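Local coordinates for protein putative oxidoreductase (Klebsiella pneumoniae subsp. pneumoniae MGH 78578, PDB 3E82) that probably acts as a nucleotide-dependent oxidoreductase of the Gfo/Idh/MocA family, with its substrate unknown, at residues P99-I111 against P320-A332. Sequence-based numbering, arbitrary orientation.
Sequences PFTLDMQEARELI and PVEALAVMAVLEA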
loop_
_atom_site.group_PDB
_atom_site.type_symbol
_atom_site.label_atom_id
_atom_site.label_comp_id
_atom_site.label_asym_id
_atom_site.label_seq_id
_atom_site.Cartn_x
_atom_site.Cartn_y
_atom_site.Cartn_z
ATOM N N PRO B 99 24.380 9.062 -3.953
ATOM C CA PRO B 99 24.308 7.836 -4.747
ATOM C C PRO B 99 25.685 7.299 -5.119
ATOM O O PRO B 99 26.634 8.060 -5.327
ATOM C CB PRO B 99 23.530 8.279 -5.978
ATOM C CG PRO B 99 24.063 9.664 -6.194
ATOM C CD PRO B 99 24.014 10.231 -4.777
ATOM N N PHE B 100 25.772 5.977 -5.201
ATOM C CA PHE B 100 26.996 5.276 -5.567
ATOM C C PHE B 100 27.571 5.952 -6.822
ATOM O O PHE B 100 28.675 6.496 -6.803
ATOM C CB PHE B 100 26.649 3.810 -5.852
ATOM C CG PHE B 100 27.832 2.937 -6.161
ATOM C CD1 PHE B 100 27.637 1.638 -6.622
ATOM C CD2 PHE B 100 29.135 3.405 -6.018
ATOM C CE1 PHE B 100 28.721 0.820 -6.942
ATOM C CE2 PHE B 100 30.221 2.597 -6.335
ATOM C CZ PHE B 100 30.013 1.305 -6.798
ATOM N N THR B 101 26.802 5.893 -7.903
ATOM C CA THR B 101 27.156 6.496 -9.182
ATOM C C THR B 101 25.851 7.038 -9.765
ATOM O O THR B 101 24.785 6.911 -9.147
ATOM C CB THR B 101 27.737 5.460 -10.173
ATOM O OG1 THR B 101 26.791 4.401 -10.363
ATOM C CG2 THR B 101 29.056 4.893 -9.656
ATOM N N LEU B 102 25.918 7.633 -10.952
ATOM C CA LEU B 102 24.707 8.170 -11.559
ATOM C C LEU B 102 24.031 7.160 -12.480
ATOM O O LEU B 102 22.845 7.290 -12.776
ATOM C CB LEU B 102 25.017 9.478 -12.290
ATOM C CG LEU B 102 25.536 10.570 -11.343
ATOM C CD1 LEU B 102 25.717 11.872 -12.107
ATOM C CD2 LEU B 102 24.548 10.768 -10.193
ATOM N N ASP B 103 24.777 6.155 -12.938
ATOM C CA ASP B 103 24.197 5.111 -13.778
ATOM C C ASP B 103 24.843 3.775 -13.465
ATOM O O ASP B 103 25.918 3.722 -12.869
ATOM C CB ASP B 103 24.300 5.432 -15.283
ATOM C CG ASP B 103 25.723 5.368 -15.828
ATOM O OD1 ASP B 103 26.602 4.714 -15.226
ATOM O OD2 ASP B 103 25.951 5.969 -16.901
HETATM N N MSE B 104 24.196 2.691 -13.871
HETATM C CA MSE B 104 24.714 1.369 -13.563
HETATM C C MSE B 104 26.015 0.932 -14.221
HETATM O O MSE B 104 26.798 0.209 -13.603
HETATM C CB MSE B 104 23.620 0.335 -13.789
HETATM C CG MSE B 104 22.484 0.518 -12.796
HETATM SE SE MSE B 104 21.149 -0.846 -12.950
HETATM C CE MSE B 104 22.107 -2.292 -12.072
ATOM N N GLN B 105 26.275 1.361 -15.453
ATOM C CA GLN B 105 27.527 0.937 -16.063
ATOM C C GLN B 105 28.732 1.471 -15.276
ATOM O O GLN B 105 29.695 0.745 -15.065
ATOM C CB GLN B 105 27.606 1.339 -17.552
ATOM C CG GLN B 105 27.962 2.772 -17.868
ATOM C CD GLN B 105 28.463 2.941 -19.316
ATOM O OE1 GLN B 105 27.825 2.487 -20.267
ATOM N NE2 GLN B 105 29.605 3.600 -19.474
ATOM N N GLU B 106 28.678 2.718 -14.812
ATOM C CA GLU B 106 29.800 3.256 -14.049
ATOM C C GLU B 106 29.915 2.523 -12.716
ATOM O O GLU B 106 31.021 2.286 -12.228
ATOM C CB GLU B 106 29.650 4.760 -13.816
ATOM C CG GLU B 106 29.512 5.560 -15.109
ATOM C CD GLU B 106 30.320 6.850 -15.106
ATOM O OE1 GLU B 106 30.435 7.492 -14.037
ATOM O OE2 GLU B 106 30.832 7.228 -16.186
ATOM N N ALA B 107 28.780 2.155 -12.126
ATOM C CA ALA B 107 28.821 1.419 -10.866
ATOM C C ALA B 107 29.572 0.109 -11.137
ATOM O O ALA B 107 30.476 -0.269 -10.398
ATOM C CB ALA B 107 27.404 1.124 -10.375
ATOM N N ARG B 108 29.206 -0.575 -12.214
ATOM C CA ARG B 108 29.861 -1.837 -12.546
ATOM C C ARG B 108 31.346 -1.637 -12.807
ATOM O O ARG B 108 32.166 -2.486 -12.446
ATOM C CB ARG B 108 29.201 -2.488 -13.765
ATOM C CG ARG B 108 27.817 -3.035 -13.469
ATOM C CD ARG B 108 27.265 -3.893 -14.602
ATOM N NE ARG B 108 26.066 -4.612 -14.174
ATOM C CZ ARG B 108 24.820 -4.239 -14.446
ATOM N NH1 ARG B 108 24.587 -3.149 -15.165
ATOM N NH2 ARG B 108 23.799 -4.946 -13.973
ATOM N N GLU B 109 31.691 -0.513 -13.429
ATOM C CA GLU B 109 33.089 -0.231 -13.721
ATOM C C GLU B 109 33.863 -0.055 -12.415
ATOM O O GLU B 109 34.963 -0.582 -12.276
ATOM C CB GLU B 109 33.213 1.013 -14.611
ATOM C CG GLU B 109 32.478 0.862 -15.945
ATOM C CD GLU B 109 32.686 2.037 -16.895
ATOM O OE1 GLU B 109 32.780 3.195 -16.416
ATOM O OE2 GLU B 109 32.733 1.800 -18.122
ATOM N N LEU B 110 33.279 0.660 -11.454
ATOM C CA LEU B 110 33.936 0.864 -10.163
ATOM C C LEU B 110 34.127 -0.459 -9.421
ATOM O O LEU B 110 35.183 -0.702 -8.837
ATOM C CB LEU B 110 33.138 1.842 -9.291
ATOM C CG LEU B 110 33.113 3.286 -9.801
ATOM C CD1 LEU B 110 32.421 4.176 -8.788
ATOM C CD2 LEU B 110 34.551 3.777 -10.037
ATOM N N ILE B 111 33.108 -1.314 -9.449
ATOM C CA ILE B 111 33.196 -2.612 -8.792
ATOM C C ILE B 111 34.384 -3.395 -9.368
ATOM O O ILE B 111 35.210 -3.925 -8.618
ATOM C CB ILE B 111 31.879 -3.411 -8.974
ATOM C CG1 ILE B 111 30.745 -2.709 -8.206
ATOM C CG2 ILE B 111 32.047 -4.846 -8.459
ATOM C CD1 ILE B 111 29.373 -3.348 -8.384
ATOM N N PRO B 320 29.862 -3.481 -2.852
ATOM C CA PRO B 320 29.298 -2.659 -3.926
ATOM C C PRO B 320 28.179 -3.291 -4.753
ATOM O O PRO B 320 27.281 -2.587 -5.223
ATOM C CB PRO B 320 30.526 -2.273 -4.761
ATOM C CG PRO B 320 31.529 -3.361 -4.474
ATOM C CD PRO B 320 31.322 -3.657 -3.008
ATOM N N VAL B 321 28.223 -4.606 -4.932
ATOM C CA VAL B 321 27.184 -5.281 -5.699
ATOM C C VAL B 321 25.800 -5.132 -5.037
ATOM O O VAL B 321 24.768 -5.183 -5.712
ATOM C CB VAL B 321 27.513 -6.780 -5.887
ATOM C CG1 VAL B 321 27.423 -7.521 -4.559
ATOM C CG2 VAL B 321 26.582 -7.381 -6.920
ATOM N N GLU B 322 25.785 -4.938 -3.719
ATOM C CA GLU B 322 24.525 -4.768 -3.012
ATOM C C GLU B 322 23.982 -3.381 -3.293
ATOM O O GLU B 322 22.773 -3.176 -3.297
ATOM C CB GLU B 322 24.706 -4.976 -1.507
ATOM C CG GLU B 322 25.231 -6.359 -1.168
ATOM C CD GLU B 322 25.130 -6.696 0.305
ATOM O OE1 GLU B 322 25.046 -5.770 1.142
ATOM O OE2 GLU B 322 25.146 -7.902 0.623
ATOM N N ALA B 323 24.877 -2.427 -3.528
ATOM C CA ALA B 323 24.455 -1.070 -3.848
ATOM C C ALA B 323 23.949 -1.092 -5.288
ATOM O O ALA B 323 23.015 -0.372 -5.640
ATOM C CB ALA B 323 25.622 -0.093 -3.706
ATOM N N LEU B 324 24.574 -1.926 -6.116
ATOM C CA LEU B 324 24.172 -2.065 -7.516
ATOM C C LEU B 324 22.745 -2.645 -7.582
ATOM O O LEU B 324 21.941 -2.261 -8.438
ATOM C CB LEU B 324 25.147 -3.000 -8.249
ATOM C CG LEU B 324 24.929 -3.220 -9.755
ATOM C CD1 LEU B 324 25.338 -1.972 -10.522
ATOM C CD2 LEU B 324 25.758 -4.418 -10.236
ATOM N N ALA B 325 22.446 -3.575 -6.677
ATOM C CA ALA B 325 21.131 -4.205 -6.616
ATOM C C ALA B 325 20.061 -3.157 -6.290
ATOM O O ALA B 325 18.996 -3.155 -6.882
ATOM C CB ALA B 325 21.130 -5.304 -5.554
ATOM N N VAL B 326 20.357 -2.270 -5.343
ATOM C CA VAL B 326 19.421 -1.206 -4.968
ATOM C C VAL B 326 19.163 -0.331 -6.192
ATOM O O VAL B 326 18.023 0.022 -6.493
ATOM C CB VAL B 326 19.998 -0.330 -3.837
ATOM C CG1 VAL B 326 19.159 0.949 -3.671
ATOM C CG2 VAL B 326 20.034 -1.122 -2.541
HETATM N N MSE B 327 20.236 0.008 -6.907
HETATM C CA MSE B 327 20.109 0.843 -8.094
HETATM C C MSE B 327 19.225 0.152 -9.127
HETATM O O MSE B 327 18.408 0.793 -9.778
HETATM C CB MSE B 327 21.491 1.138 -8.700
HETATM C CG MSE B 327 22.344 2.096 -7.878
HETATM SE SE MSE B 327 24.026 2.521 -8.789
HETATM C CE MSE B 327 23.274 3.191 -10.452
ATOM N N ALA B 328 19.380 -1.159 -9.256
ATOM C CA ALA B 328 18.591 -1.920 -10.219
ATOM C C ALA B 328 17.100 -1.824 -9.902
ATOM O O ALA B 328 16.277 -1.596 -10.794
ATOM C CB ALA B 328 19.033 -3.369 -10.219
ATOM N N VAL B 329 16.760 -1.989 -8.629
ATOM C CA VAL B 329 15.363 -1.910 -8.196
ATOM C C VAL B 329 14.855 -0.481 -8.376
ATOM O O VAL B 329 13.748 -0.247 -8.862
ATOM C CB VAL B 329 15.225 -2.307 -6.704
ATOM C CG1 VAL B 329 13.792 -2.084 -6.229
ATOM C CG2 VAL B 329 15.644 -3.769 -6.521
ATOM N N LEU B 330 15.684 0.470 -7.974
ATOM C CA LEU B 330 15.343 1.876 -8.080
ATOM C C LEU B 330 14.950 2.214 -9.521
ATOM O O LEU B 330 13.894 2.795 -9.765
ATOM C CB LEU B 330 16.542 2.725 -7.644
ATOM C CG LEU B 330 16.231 4.138 -7.161
ATOM C CD1 LEU B 330 15.529 4.059 -5.810
ATOM C CD2 LEU B 330 17.538 4.948 -7.049
ATOM N N GLU B 331 15.796 1.835 -10.473
ATOM C CA GLU B 331 15.531 2.109 -11.880
ATOM C C GLU B 331 14.368 1.296 -12.431
ATOM O O GLU B 331 13.576 1.800 -13.219
ATOM C CB GLU B 331 16.796 1.855 -12.704
ATOM C CG GLU B 331 17.981 2.686 -12.204
ATOM C CD GLU B 331 19.184 2.620 -13.119
ATOM O OE1 GLU B 331 19.185 1.778 -14.042
ATOM O OE2 GLU B 331 20.129 3.413 -12.900
ATOM N N ALA B 332 14.269 0.037 -12.020
ATOM C CA ALA B 332 13.177 -0.811 -12.480
ATOM C C ALA B 332 11.831 -0.180 -12.094
ATOM O O ALA B 332 10.885 -0.201 -12.881
ATOM C CB ALA B 332 13.300 -2.203 -11.874
HETATM O O HOH W 1 21.768 3.230 -14.989
#
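Water 1 joins E331 to M104 at the first turn of helix 104-116: it accepts from M104 N at 2.7 Å and donates to E331 OE2, also at 2.7 Å. This places a carboxylate near the helix N-terminus, where the dipole would probably favour its negative charge. E331 OE1 lies 3.5 Å from M104 SE, the two side chains lying alongside each other and pointing opposite ways. The side chain of selenomethionine M104 sits as a knob among L324, M327, A328 and E331; the bend at chi3 (76°) sends CE to L324 CD1, 3.6 Å away, and on to A328 CB. L324 reciprocates, sitting among M104, A107, R108 and I111. The segment axes run antiparallel at 172°, pairing a helix of the Rossmann domain with one from the C-terminal family region. In loop 99-103, the F100 ring is approached obliquely by M327 SE, 5.4 Å from its centroid, a Met-aromatic contact; T101 CG2 sits above one face, displaced toward the rim. T101 OG1 donates to D103 O from above the carbonyl plane, and D103, the N-cap of helix 104-116, accepts from E106 N through OD1 at 2.9 Å (166°). R108 lays its aliphatic part across L324 while NE salt-bridges E351. I111 CG1 presses unusually tightly on P320 CB, 3.5 Å away.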